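Local structure of L-lysine 6-monooxygenase (Pseudomonas syringae pv. tomato, 5CQF) at residues 269-272 with 273-277; 330-333 with 334-337; 234-238 with 239-243. The protein probably catalyses the FAD- and NADPH-dependent N-hydroxylation of the lysine side-chain amine, a reaction that feeds siderophore biosynthesis. All coordinates share one frame; numbering follows the deposited sequence.

Interaction 1. Residues 269-272 with 273-277; sequences ARQR and FLDWS
Q271 and D275, one turn apart on helix 267-280, meet through both backbone and side chain. D275 N donates to Q271 O at 2.9 Å, and the carboxylate folds back over the same carbonyl, with D275 CG 3.2 Å from Q271 O. Q271 reaches it from the preceding turn. Its CG stands opposite the backbone N across the CA–CB bond (chi1 -170°), and a bend at chi2 (55°) carries the amide up to the carboxylate, the two planes turned 40° apart.

The flanking backbone bonds are regular i to i+4 helix bonds: F273 N to A269 O at 2.8 Å, L274 N to R270 O at 2.8 Å and W276 N to R272 O at 3.1 Å. Two apolar side chains graze the R270 carbonyl from different positions, F273 with its CB and L274 with its CG, 3.4 Å from R270 O. Beyond CB the F273 ring leads away from the preceding turn and meets F334 of the second subunit edge-to-face; W276 likewise pairs with Y313 of that subunit. R272 bends at chi3 so that A269 CA lies 3.8 Å above one face of its guanidinium, offset toward the rim, while NH1 bonds to F334 O of the second subunit. R270 instead spends NE and NH2 on L265 O and H263 O of its own chain.

The chemistry thus divides around the helix: backbone bonds hold the helix, the polar Q271–D275 pair occupies one flank, and the aromatic rings and R272 guanidinium are committed to the subunit interface.

Interaction 2. Residues 330-333 with 334-337; sequences LTDT and FSQR
D332 reaches forward round the turn and binds F334 and S335 through one carboxylate oxygen. Among these side-chain bonds, F334 N donates to D332 OD1 at 2.7 Å and meets it nearly end-on, whereas S335 N, at 3.1 Å, comes from above the carboxylate plane, 69° out of it. With CG placed beside its own carbonyl carbon (chi1 173°), D332 points into the loop; OD2 is held by Y261 OH of the second subunit, so both carboxylate oxygens have partners. S335 OG in turn accepts from R337 N at 2.9 Å, an ST turn.

Backbone bonds close the loop. D332 N donates to R337 O at 2.9 Å, and Q336 N makes a weak bond to D332 O. A CA–H...O contact from T331 CA to R337 O, 3.6 Å, lies beside the first.

Van der Waals contact is slighter: T331 CG2 touches Q336 OE1 at 4.0 Å where the two side chains cross. The buried F334 ring leads away from the turn and meets Y313 of its own chain edge-to-face.

Three right-handed backbone conformations followed by a left-handed one at Q336 complete a four-residue beta-hairpin connection between strands 325-332 and 338-343, with an Asx turn nested inside it.

Interaction 3. Residues 234-238 with 239-243; sequences SVHRC and AGFKL
After strand 231-235 the chain curls back, bringing H236 and G240 to a CA–CA separation of 5.7 Å before the 3-10 turn at 241-243. One water spans the curve, accepting from C238 N at 3.0 Å and donating to A239 O at 2.7 Å.

H236 fills the inside of the bend, its ring set beside the backbone N (chi1 -57°). Against one face lies G240, whose CA sits 3.6 Å from the ring centroid and only 10° off the normal, a CH-pi contact almost over the centre. The rim of the same ring meets F241 in a T-shaped (edge-to-face) stack: the centroids are 4.7 Å apart, the planes at 81°, and H236 CE1 is directed over the middle of the phenyl face. S234 OG adds a contact at the phenyl's CE2, 3.4 Å away, and accepts a weak bond from H236 NE2 at 2.9 Å.

The imidazole's other nitrogen, ND1, bonds to S212 OG, in a turn with a GxGxxA pattern consistent with Rossmann-type dinucleotide binding. F241 packs on A216 and S217 of helix 214-226.

S212 at ND1, with only a weak bond at NE2, and the G240 and F241 contacts together favour one setting of the ring, and CE1 between the nitrogens should carry a somewhat positive C–H, suited to the F241 pi face.

Within one chain, interactions 2 and 3 are neighbours: their centres are 14 Å apart, and L330 CD1 packs on V235 CG2 at 3.8 Å, joining the hairpin sheet to the parallel sheet containing strand 231-235. Interaction 1 is more remote, its nearest atoms about 15 Å from interaction 2 and about 8 Å from interaction 3. Contacts with the second subunit bring them together. F273 and R272 of interaction 1 meet F334 of interaction 2 in the second subunit, while W276 packs on C238 of interaction 3 there. All three contacts touch the second subunit, and interaction 3 also adjoins the turn with the GxGxxA pattern, consistent with nucleotide binding, through H236 and F241.

Interaction 1. Residues 269-272 with 273-277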
loop_
_atom_site.group_PDB
_atom_site.type_symbol
_atom_site.label_atom_id
_atom_site.label_comp_id
_atom_site.label_asym_id
_atom_site.label_seq_id
_atom_site.Cartn_x
_atom_site.Cartn_y
_atom_site.Cartn_z
ATOM N N ALA A 269 -1.815 35.585 22.882
ATOM C CA ALA A 269 -2.328 34.259 22.562
ATOM C C ALA A 269 -1.339 33.460 21.681
ATOM O O ALA A 269 -1.163 32.260 21.891
ATOM C CB ALA A 269 -3.709 34.348 21.928
ATOM N N ARG A 270 -0.692 34.122 20.727
ATOM C CA ARG A 270 0.371 33.488 19.927
ATOM C C ARG A 270 1.458 32.832 20.756
ATOM O O ARG A 270 1.888 31.722 20.448
ATOM C CB ARG A 270 1.040 34.492 18.999
ATOM C CG ARG A 270 0.145 34.910 17.848
ATOM C CD ARG A 270 0.778 36.009 17.027
ATOM N NE ARG A 270 -0.181 36.581 16.074
ATOM C CZ ARG A 270 0.145 37.431 15.103
ATOM N NH1 ARG A 270 1.398 37.828 14.947
ATOM N NH2 ARG A 270 -0.788 37.882 14.286
ATOM N N GLN A 271 1.907 33.515 21.801
ATOM C CA GLN A 271 2.931 32.954 22.676
ATOM C C GLN A 271 2.407 31.731 23.439
ATOM O O GLN A 271 3.115 30.714 23.537
ATOM C CB GLN A 271 3.462 33.999 23.668
ATOM C CG GLN A 271 4.700 33.519 24.434
ATOM C CD GLN A 271 5.822 33.065 23.494
ATOM O OE1 GLN A 271 6.164 31.862 23.435
ATOM N NE2 GLN A 271 6.372 34.019 22.714
ATOM N N ARG A 272 1.177 31.823 23.962
ATOM C CA ARG A 272 0.524 30.652 24.555
ATOM C C ARG A 272 0.413 29.501 23.549
ATOM O O ARG A 272 0.605 28.340 23.911
ATOM C CB ARG A 272 -0.865 30.991 25.102
ATOM C CG ARG A 272 -0.846 31.873 26.347
ATOM C CD ARG A 272 -2.151 31.781 27.142
ATOM N NE ARG A 272 -3.361 32.248 26.433
ATOM C CZ ARG A 272 -3.672 33.529 26.180
ATOM N NH1 ARG A 272 -4.807 33.821 25.545
ATOM N NH2 ARG A 272 -2.854 34.525 26.524
ATOM N N PHE A 273 0.109 29.830 22.291
ATOM C CA PHE A 273 0.023 28.822 21.237
ATOM C C PHE A 273 1.363 28.182 20.956
ATOM O O PHE A 273 1.424 26.982 20.872
ATOM C CB PHE A 273 -0.553 29.407 19.972
ATOM C CG PHE A 273 -0.649 28.429 18.833
ATOM C CD1 PHE A 273 -1.759 27.591 18.701
ATOM C CD2 PHE A 273 0.367 28.337 17.879
ATOM C CE1 PHE A 273 -1.855 26.697 17.629
ATOM C CE2 PHE A 273 0.263 27.442 16.809
ATOM C CZ PHE A 273 -0.845 26.624 16.686
ATOM N N LEU A 274 2.431 28.970 20.854
ATOM C CA LEU A 274 3.747 28.422 20.598
ATOM C C LEU A 274 4.286 27.594 21.763
ATOM O O LEU A 274 4.971 26.596 21.558
ATOM C CB LEU A 274 4.749 29.518 20.264
ATOM C CG LEU A 274 4.539 30.258 18.943
ATOM C CD1 LEU A 274 5.541 31.414 18.808
ATOM C CD2 LEU A 274 4.650 29.300 17.775
ATOM N N ASP A 275 3.988 28.007 22.988
ATOM C CA ASP A 275 4.375 27.198 24.149
ATOM C C ASP A 275 3.711 25.822 24.145
ATOM O O ASP A 275 4.388 24.828 24.397
ATOM C CB ASP A 275 4.097 27.937 25.464
ATOM C CG ASP A 275 4.995 29.155 25.640
ATOM O OD1 ASP A 275 5.985 29.297 24.860
ATOM O OD2 ASP A 275 4.688 29.977 26.538
ATOM N N TRP A 276 2.413 25.771 23.854
ATOM C CA TRP A 276 1.745 24.494 23.625
ATOM C C TRP A 276 2.380 23.792 22.413
ATOM O O TRP A 276 2.851 22.669 22.517
ATOM C CB TRP A 276 0.217 24.651 23.422
ATOM C CG TRP A 276 -0.440 23.349 22.953
ATOM C CD1 TRP A 276 -0.855 22.287 23.733
ATOM C CD2 TRP A 276 -0.693 22.971 21.601
ATOM N NE1 TRP A 276 -1.351 21.281 22.935
ATOM C CE2 TRP A 276 -1.259 21.676 21.624
ATOM C CE3 TRP A 276 -0.493 23.606 20.362
ATOM C CZ2 TRP A 276 -1.631 21.008 20.457
ATOM C CZ3 TRP A 276 -0.854 22.944 19.213
ATOM C CH2 TRP A 276 -1.418 21.656 19.262
ATOM N N SER A 277 2.414 24.480 21.278
ATOM C CA SER A 277 2.952 23.926 20.030
ATOM C C SER A 277 4.370 23.318 20.164
ATOM O O SER A 277 4.644 22.204 19.671
ATOM C CB SER A 277 2.927 25.001 18.945
ATOM O OG SER A 277 3.598 24.561 17.789
#

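Interaction 2. Residues 330-333 with 334-337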
loop_
_atom_site.group_PDB
_atom_site.type_symbol
_atom_site.label_atom_id
_atom_site.label_comp_id
_atom_site.label_asym_id
_atom_site.label_seq_id
_atom_site.Cartn_x
_atom_site.Cartn_y
_atom_site.Cartn_z
ATOM N N LEU A 330 26.561 11.496 27.410
ATOM C CA LEU A 330 25.108 11.657 27.353
ATOM C C LEU A 330 24.496 11.672 28.738
ATOM O O LEU A 330 24.912 10.929 29.621
ATOM C CB LEU A 330 24.465 10.504 26.582
ATOM C CG LEU A 330 24.951 10.165 25.175
ATOM C CD1 LEU A 330 24.009 9.175 24.496
ATOM C CD2 LEU A 330 25.087 11.423 24.341
ATOM N N THR A 331 23.467 12.483 28.902
ATOM C CA THR A 331 22.701 12.496 30.115
ATOM C C THR A 331 21.241 12.241 29.759
ATOM O O THR A 331 20.670 12.938 28.916
ATOM C CB THR A 331 22.892 13.842 30.851
ATOM O OG1 THR A 331 24.249 13.937 31.281
ATOM C CG2 THR A 331 21.992 13.967 32.060
ATOM N N ASP A 332 20.652 11.216 30.379
ATOM C CA ASP A 332 19.218 10.995 30.280
ATOM C C ASP A 332 18.541 12.070 31.115
ATOM O O ASP A 332 18.761 12.159 32.300
ATOM C CB ASP A 332 18.849 9.611 30.775
ATOM C CG ASP A 332 17.353 9.401 30.859
ATOM O OD1 ASP A 332 16.618 10.367 31.191
ATOM O OD2 ASP A 332 16.899 8.260 30.592
ATOM N N THR A 333 17.726 12.884 30.475
ATOM C CA THR A 333 17.055 14.026 31.107
ATOM C C THR A 333 16.160 13.698 32.323
ATOM O O THR A 333 16.041 14.517 33.226
ATOM C CB THR A 333 16.243 14.781 30.023
ATOM O OG1 THR A 333 17.167 15.576 29.274
ATOM C CG2 THR A 333 15.128 15.690 30.603
ATOM N N PHE A 334 15.551 12.512 32.348
ATOM C CA PHE A 334 14.655 12.109 33.451
ATOM C C PHE A 334 15.388 11.441 34.620
ATOM O O PHE A 334 15.215 11.819 35.779
ATOM C CB PHE A 334 13.560 11.182 32.930
ATOM C CG PHE A 334 12.666 11.829 31.917
ATOM C CD1 PHE A 334 11.898 12.941 32.262
ATOM C CD2 PHE A 334 12.593 11.345 30.629
ATOM C CE1 PHE A 334 11.080 13.556 31.333
ATOM C CE2 PHE A 334 11.774 11.952 29.688
ATOM C CZ PHE A 334 11.023 13.060 30.036
ATOM N N SER A 335 16.206 10.450 34.300
ATOM C CA SER A 335 16.889 9.658 35.307
ATOM C C SER A 335 18.117 10.370 35.846
ATOM O O SER A 335 18.609 10.020 36.914
ATOM C CB SER A 335 17.328 8.330 34.693
ATOM O OG SER A 335 18.395 8.549 33.795
ATOM N N GLN A 336 18.618 11.340 35.084
ATOM C CA GLN A 336 19.943 11.941 35.294
ATOM C C GLN A 336 21.111 10.944 35.133
ATOM O O GLN A 336 22.252 11.334 35.266
ATOM C CB GLN A 336 20.029 12.709 36.639
ATOM C CG GLN A 336 18.998 13.835 36.811
ATOM C CD GLN A 336 19.142 14.960 35.775
ATOM O OE1 GLN A 336 20.261 15.363 35.414
ATOM N NE2 GLN A 336 18.008 15.466 35.288
ATOM N N ARG A 337 20.846 9.679 34.828
ATOM C CA ARG A 337 21.920 8.711 34.562
ATOM C C ARG A 337 22.753 9.202 33.374
ATOM O O ARG A 337 22.209 9.794 32.433
ATOM C CB ARG A 337 21.345 7.305 34.256
ATOM C CG ARG A 337 21.683 6.186 35.255
ATOM C CD ARG A 337 20.853 6.209 36.543
ATOM N NE ARG A 337 19.495 5.670 36.385
ATOM C CZ ARG A 337 18.558 5.674 37.342
ATOM N NH1 ARG A 337 18.827 6.180 38.547
ATOM N NH2 ARG A 337 17.343 5.179 37.099
#

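Interaction 3. Residues 234-238 with 239-243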
loop_
_atom_site.group_PDB
_atom_site.type_symbol
_atom_site.label_atom_id
_atom_site.label_comp_id
_atom_site.label_asym_id
_atom_site.label_seq_id
_atom_site.Cartn_x
_atom_site.Cartn_y
_atom_site.Cartn_z
ATOM N N SER A 234 22.473 7.135 17.690
ATOM C CA SER A 234 21.444 8.053 17.326
ATOM C C SER A 234 20.830 8.555 18.602
ATOM O O SER A 234 20.168 7.802 19.322
ATOM C CB SER A 234 20.404 7.315 16.459
ATOM O OG SER A 234 19.300 8.130 16.117
ATOM N N VAL A 235 21.058 9.841 18.879
ATOM C CA VAL A 235 20.672 10.485 20.137
ATOM C C VAL A 235 19.497 11.410 19.920
ATOM O O VAL A 235 19.519 12.240 19.007
ATOM C CB VAL A 235 21.829 11.300 20.716
ATOM C CG1 VAL A 235 21.383 12.058 21.941
ATOM C CG2 VAL A 235 23.004 10.387 21.084
ATOM N N HIS A 236 18.477 11.258 20.768
ATOM C CA HIS A 236 17.216 11.997 20.654
ATOM C C HIS A 236 16.888 12.728 21.945
ATOM O O HIS A 236 17.006 12.149 23.034
ATOM C CB HIS A 236 16.097 11.020 20.353
ATOM C CG HIS A 236 16.341 10.220 19.115
ATOM N ND1 HIS A 236 16.038 10.689 17.858
ATOM C CD2 HIS A 236 16.899 9.000 18.938
ATOM C CE1 HIS A 236 16.380 9.784 16.959
ATOM N NE2 HIS A 236 16.917 8.756 17.589
ATOM N N ARG A 237 16.470 13.981 21.825
ATOM C CA ARG A 237 16.069 14.775 22.989
ATOM C C ARG A 237 14.820 14.185 23.635
ATOM O O ARG A 237 14.639 14.282 24.837
ATOM C CB ARG A 237 15.791 16.233 22.609
ATOM C CG ARG A 237 15.525 17.162 23.802
ATOM C CD ARG A 237 15.404 18.624 23.348
ATOM N NE ARG A 237 14.313 18.767 22.367
ATOM C CZ ARG A 237 13.055 19.147 22.642
ATOM N NH1 ARG A 237 12.667 19.488 23.879
ATOM N NH2 ARG A 237 12.173 19.199 21.652
ATOM N N CYS A 238 13.962 13.593 22.818
ATOM C CA CYS A 238 12.740 12.981 23.295
ATOM C C CYS A 238 12.753 11.493 22.887
ATOM O O CYS A 238 13.788 10.838 23.022
ATOM C CB CYS A 238 11.520 13.783 22.770
ATOM S SG CYS A 238 11.356 15.478 23.457
ATOM N N ALA A 239 11.632 10.941 22.425
ATOM C CA ALA A 239 11.609 9.562 21.908
ATOM C C ALA A 239 12.279 9.501 20.555
ATOM O O ALA A 239 12.457 10.530 19.868
ATOM C CB ALA A 239 10.183 9.017 21.804
ATOM N N GLY A 240 12.676 8.297 20.173
ATOM C CA GLY A 240 13.413 8.151 18.921
ATOM C C GLY A 240 12.576 8.252 17.665
ATOM O O GLY A 240 11.443 8.719 17.665
ATOM N N PHE A 241 13.143 7.739 16.591
ATOM C CA PHE A 241 12.515 7.759 15.295
ATOM C C PHE A 241 11.195 6.987 15.258
ATOM O O PHE A 241 10.302 7.365 14.511
ATOM C CB PHE A 241 13.467 7.157 14.254
ATOM C CG PHE A 241 14.667 8.004 13.938
ATOM C CD1 PHE A 241 14.526 9.296 13.529
ATOM C CD2 PHE A 241 15.931 7.463 13.981
ATOM C CE1 PHE A 241 15.619 10.057 13.183
ATOM C CE2 PHE A 241 17.035 8.212 13.624
ATOM C CZ PHE A 241 16.876 9.521 13.225
ATOM N N LYS A 242 11.049 5.935 16.063
ATOM C CA LYS A 242 9.830 5.082 15.993
ATOM C C LYS A 242 8.563 5.778 16.476
ATOM O O LYS A 242 7.434 5.324 16.209
ATOM C CB LYS A 242 10.013 3.782 16.780
ATOM C CG LYS A 242 10.917 2.785 16.078
ATOM C CD LYS A 242 11.517 1.784 17.062
ATOM C CE LYS A 242 12.197 0.630 16.330
ATOM N NZ LYS A 242 13.556 0.330 16.874
ATOM N N LEU A 243 8.753 6.868 17.213
ATOM C CA LEU A 243 7.633 7.655 17.683
ATOM C C LEU A 243 7.537 9.053 17.029
ATOM O O LEU A 243 6.696 9.838 17.441
ATOM C CB LEU A 243 7.639 7.721 19.226
ATOM C CG LEU A 243 7.185 6.420 19.920
ATOM C CD1 LEU A 243 7.537 6.408 21.409
ATOM C CD2 LEU A 243 5.691 6.174 19.744
HETATM O O HOH W 1 13.288 13.063 19.964
#